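Local coordinates for caspase-3 (Porites astreoides, PDB 6WI4), which is a caspase of a reef-building coral, a cysteine protease that probably cleaves target proteins after aspartate during apoptosis, at residues A44-A49 / K175-N180. Numbering follows the deposited sequence.
Sequences AKLFRA and KVFEEN
L46 reaches across to the root of the F177 side chain with both branches of its isobutyl group: CD1 lies 3.8 Å from F177 CB, while CD2 sits 4.0 Å from F177 CD2 and meets the ring obliquely. L46 already points its CB at helix 168-180, and chi1 of 171°, placing CG anti to the backbone N, carries the two methyls to F177; the two side chains cross at about a right angle. A branched leucine suits this place because its fork lays both methyls against one side of F177 CB. The phenylalanine is broad enough to touch I186 and M189 of helix 186-197 too.

At the exposed margin, K45 NZ and E178 OE1 stop 4.4 Å apart, too far for a salt bridge. Water 1 accepts from K45 NZ at 3.0 Å and donates to E178 OE1 at 3.1 Å; water 2 repeats the bridge, weakly at the lysine. Long, flexible, charged chains suit such an edge, where water can link their ends.

Helix 36-49 packs through A44 and F47 on strand 13-18, while L46 meets helix 168-180: an apolar contact with a water-bridged polar edge, between two helices of the caspase α/β fold, built around a six-stranded sheet.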
ATOM      1  N   ALA A  44      -2.019   8.584  -6.548  1.00  8.79           N
ATOM      2  CA  ALA A  44      -2.050   8.648  -8.003  1.00  9.62           C
ATOM      3  C   ALA A  44      -1.020   9.645  -8.517  1.00 10.50           C
ATOM      4  O   ALA A  44      -0.286   9.358  -9.469  1.00 11.64           O
ATOM      5  CB  ALA A  44      -3.456   9.007  -8.479  1.00 10.39           C
ATOM      6  N   LYS A  45      -0.929  10.805  -7.865  1.00  9.68           N
ATOM      7  CA  LYS A  45       0.055  11.812  -8.238  1.00 11.83           C
ATOM      8  C   LYS A  45       1.473  11.282  -8.051  1.00 10.37           C
ATOM      9  O   LYS A  45       2.331  11.433  -8.935  1.00 12.60           O
ATOM     10  CB  LYS A  45      -0.185  13.073  -7.403  1.00 13.00           C
ATOM     11  CG  LYS A  45       0.776  14.211  -7.674  1.00 17.52           C
ATOM     12  CD  LYS A  45       0.446  15.443  -6.825  1.00 19.27           C
ATOM     13  CE  LYS A  45       1.542  16.497  -6.977  1.00 20.34           C
ATOM     14  NZ  LYS A  45       1.248  17.708  -6.169  1.00 34.08           N
ATOM     15  N   LEU A  46       1.720  10.597  -6.932  1.00  9.98           N
ATOM     16  CA  LEU A  46       3.046  10.059  -6.655  1.00 10.87           C
ATOM     17  C   LEU A  46       3.433   8.973  -7.653  1.00  9.96           C
ATOM     18  O   LEU A  46       4.532   8.993  -8.214  1.00 11.11           O
ATOM     19  CB  LEU A  46       3.087   9.509  -5.229  1.00 10.09           C
ATOM     20  CG  LEU A  46       4.358   8.736  -4.894  1.00 11.86           C
ATOM     21  CD1 LEU A  46       5.588   9.644  -4.973  1.00 14.68           C
ATOM     22  CD2 LEU A  46       4.251   8.078  -3.523  1.00 12.62           C
ATOM     23  N   PHE A  47       2.545   8.002  -7.879  1.00 10.40           N
ATOM     24  CA  PHE A  47       2.898   6.896  -8.762  1.00  8.10           C
ATOM     25  C   PHE A  47       3.077   7.363 -10.206  1.00  9.55           C
ATOM     26  O   PHE A  47       3.933   6.834 -10.916  1.00 11.75           O
ATOM     27  CB  PHE A  47       1.840   5.793  -8.670  1.00  9.16           C
ATOM     28  CG  PHE A  47       1.779   5.102  -7.320  1.00 10.03           C
ATOM     29  CD1 PHE A  47       2.867   5.096  -6.459  1.00 10.86           C
ATOM     30  CD2 PHE A  47       0.615   4.452  -6.931  1.00 10.73           C
ATOM     31  CE1 PHE A  47       2.796   4.458  -5.223  1.00 13.09           C
ATOM     32  CE2 PHE A  47       0.536   3.808  -5.718  1.00 10.58           C
ATOM     33  CZ  PHE A  47       1.634   3.809  -4.854  1.00 10.45           C
ATOM     34  N   ARG A  48       2.317   8.369 -10.645  1.00 10.27           N
ATOM     35  CA  ARG A  48       2.585   8.966 -11.956  1.00 10.49           C
ATOM     36  C   ARG A  48       3.967   9.608 -11.998  1.00 12.79           C
ATOM     37  O   ARG A  48       4.694   9.470 -12.991  1.00 12.51           O
ATOM     38  CB  ARG A  48       1.507  10.002 -12.297  1.00 11.76           C
ATOM     39  CG  ARG A  48       0.172   9.376 -12.655  1.00 14.61           C
ATOM     40  CD  ARG A  48      -0.821  10.380 -13.258  1.00 19.09           C
ATOM     41  NE  ARG A  48      -1.108  11.504 -12.366  1.00 22.53           N
ATOM     42  CZ  ARG A  48      -2.170  11.577 -11.566  1.00 19.08           C
ATOM     43  NH1 ARG A  48      -3.050  10.581 -11.545  1.00 20.98           N
ATOM     44  NH2 ARG A  48      -2.351  12.640 -10.788  1.00 18.05           N
ATOM     45  N   ALA A  49       4.338  10.328 -10.933  1.00 12.70           N
ATOM     46  CA  ALA A  49       5.647  10.971 -10.883  1.00 10.73           C
ATOM     47  C   ALA A  49       6.784   9.961 -10.849  1.00 13.32           C
ATOM     48  O   ALA A  49       7.898  10.271 -11.294  1.00 13.90           O
ATOM     49  CB  ALA A  49       5.721  11.896  -9.677  1.00 13.15           C
ATOM     50  N   LYS A 175       4.899  12.403   1.375  1.00 12.81           N
ATOM     51  CA  LYS A 175       5.869  13.425   1.766  1.00 13.80           C
ATOM     52  C   LYS A 175       7.294  12.899   1.663  1.00 15.12           C
ATOM     53  O   LYS A 175       8.161  13.534   1.048  1.00 16.68           O
ATOM     54  CB  LYS A 175       5.580  13.908   3.184  1.00 18.55           C
ATOM     55  CG  LYS A 175       6.527  14.981   3.685  1.00 22.53           C
ATOM     56  CD  LYS A 175       5.929  15.702   4.892  1.00 27.87           C
ATOM     57  N   VAL A 176       7.560  11.726   2.244  1.00 11.06           N
ATOM     58  CA  VAL A 176       8.918  11.192   2.217  1.00 11.09           C
ATOM     59  C   VAL A 176       9.347  10.856   0.795  1.00 10.63           C
ATOM     60  O   VAL A 176      10.484  11.139   0.395  1.00 12.41           O
ATOM     61  CB  VAL A 176       9.042   9.960   3.132  1.00 10.72           C
ATOM     62  CG1 VAL A 176      10.390   9.272   2.911  1.00 12.81           C
ATOM     63  CG2 VAL A 176       8.890  10.348   4.596  1.00 11.82           C
ATOM     64  N   PHE A 177       8.464  10.224   0.012  1.00 10.66           N
ATOM     65  CA  PHE A 177       8.859   9.820  -1.334  1.00 11.50           C
ATOM     66  C   PHE A 177       9.077  11.037  -2.224  1.00 13.85           C
ATOM     67  O   PHE A 177       9.997  11.045  -3.047  1.00 13.86           O
ATOM     68  CB  PHE A 177       7.811   8.896  -1.960  1.00 12.13           C
ATOM     69  CG  PHE A 177       7.930   7.432  -1.557  1.00 10.22           C
ATOM     70  CD1 PHE A 177       8.145   7.056  -0.232  1.00  9.58           C
ATOM     71  CD2 PHE A 177       7.782   6.424  -2.512  1.00 11.07           C
ATOM     72  CE1 PHE A 177       8.226   5.702   0.132  1.00 10.37           C
ATOM     73  CE2 PHE A 177       7.842   5.089  -2.158  1.00 12.29           C
ATOM     74  CZ  PHE A 177       8.075   4.714  -0.835  1.00 11.66           C
ATOM     75  N   GLU A 178       8.245  12.078  -2.073  1.00 13.61           N
ATOM     76  CA  GLU A 178       8.473  13.299  -2.844  1.00 16.14           C
ATOM     77  C   GLU A 178       9.841  13.884  -2.537  1.00 16.16           C
ATOM     78  O   GLU A 178      10.566  14.304  -3.447  1.00 19.30           O
ATOM     79  CB  GLU A 178       7.391  14.340  -2.552  1.00 18.41           C
ATOM     80  CG  GLU A 178       6.071  14.073  -3.228  1.00 23.61           C
ATOM     81  CD  GLU A 178       5.190  15.305  -3.278  1.00 23.44           C
ATOM     82  OE1 GLU A 178       4.562  15.529  -4.326  1.00 26.23           O
ATOM     83  OE2 GLU A 178       5.134  16.048  -2.270  1.00 32.46           O
ATOM     84  N   GLU A 179      10.216  13.903  -1.257  1.00 16.03           N
ATOM     85  CA  GLU A 179      11.468  14.527  -0.850  1.00 13.53           C
ATOM     86  C   GLU A 179      12.676  13.689  -1.250  1.00 18.17           C
ATOM     87  O   GLU A 179      13.760  14.239  -1.491  1.00 18.29           O
ATOM     88  CB  GLU A 179      11.464  14.763   0.663  1.00 15.06           C
ATOM     89  CG  GLU A 179      12.770  15.318   1.216  1.00 22.66           C
ATOM     90  N   ASN A 180      12.520  12.368  -1.345  1.00 13.52           N
ATOM     91  CA  ASN A 180      13.682  11.493  -1.360  1.00 11.66           C
ATOM     92  C   ASN A 180      13.776  10.533  -2.535  1.00 12.54           C
ATOM     93  O   ASN A 180      14.845   9.948  -2.732  1.00 13.49           O
ATOM     94  CB  ASN A 180      13.733  10.673  -0.062  1.00 11.77           C
ATOM     95  CG  ASN A 180      14.023  11.541   1.143  1.00 16.40           C
ATOM     96  OD1 ASN A 180      15.143  12.025   1.313  1.00 18.30           O
ATOM     97  ND2 ASN A 180      13.013  11.763   1.971  1.00 15.62           N
TER
HETATM   98  O   HOH W   1       1.859  16.744  -3.381  1.00 30.94           O
HETATM   99  O   HOH W   2       4.372  17.943  -5.404  1.00 36.57           O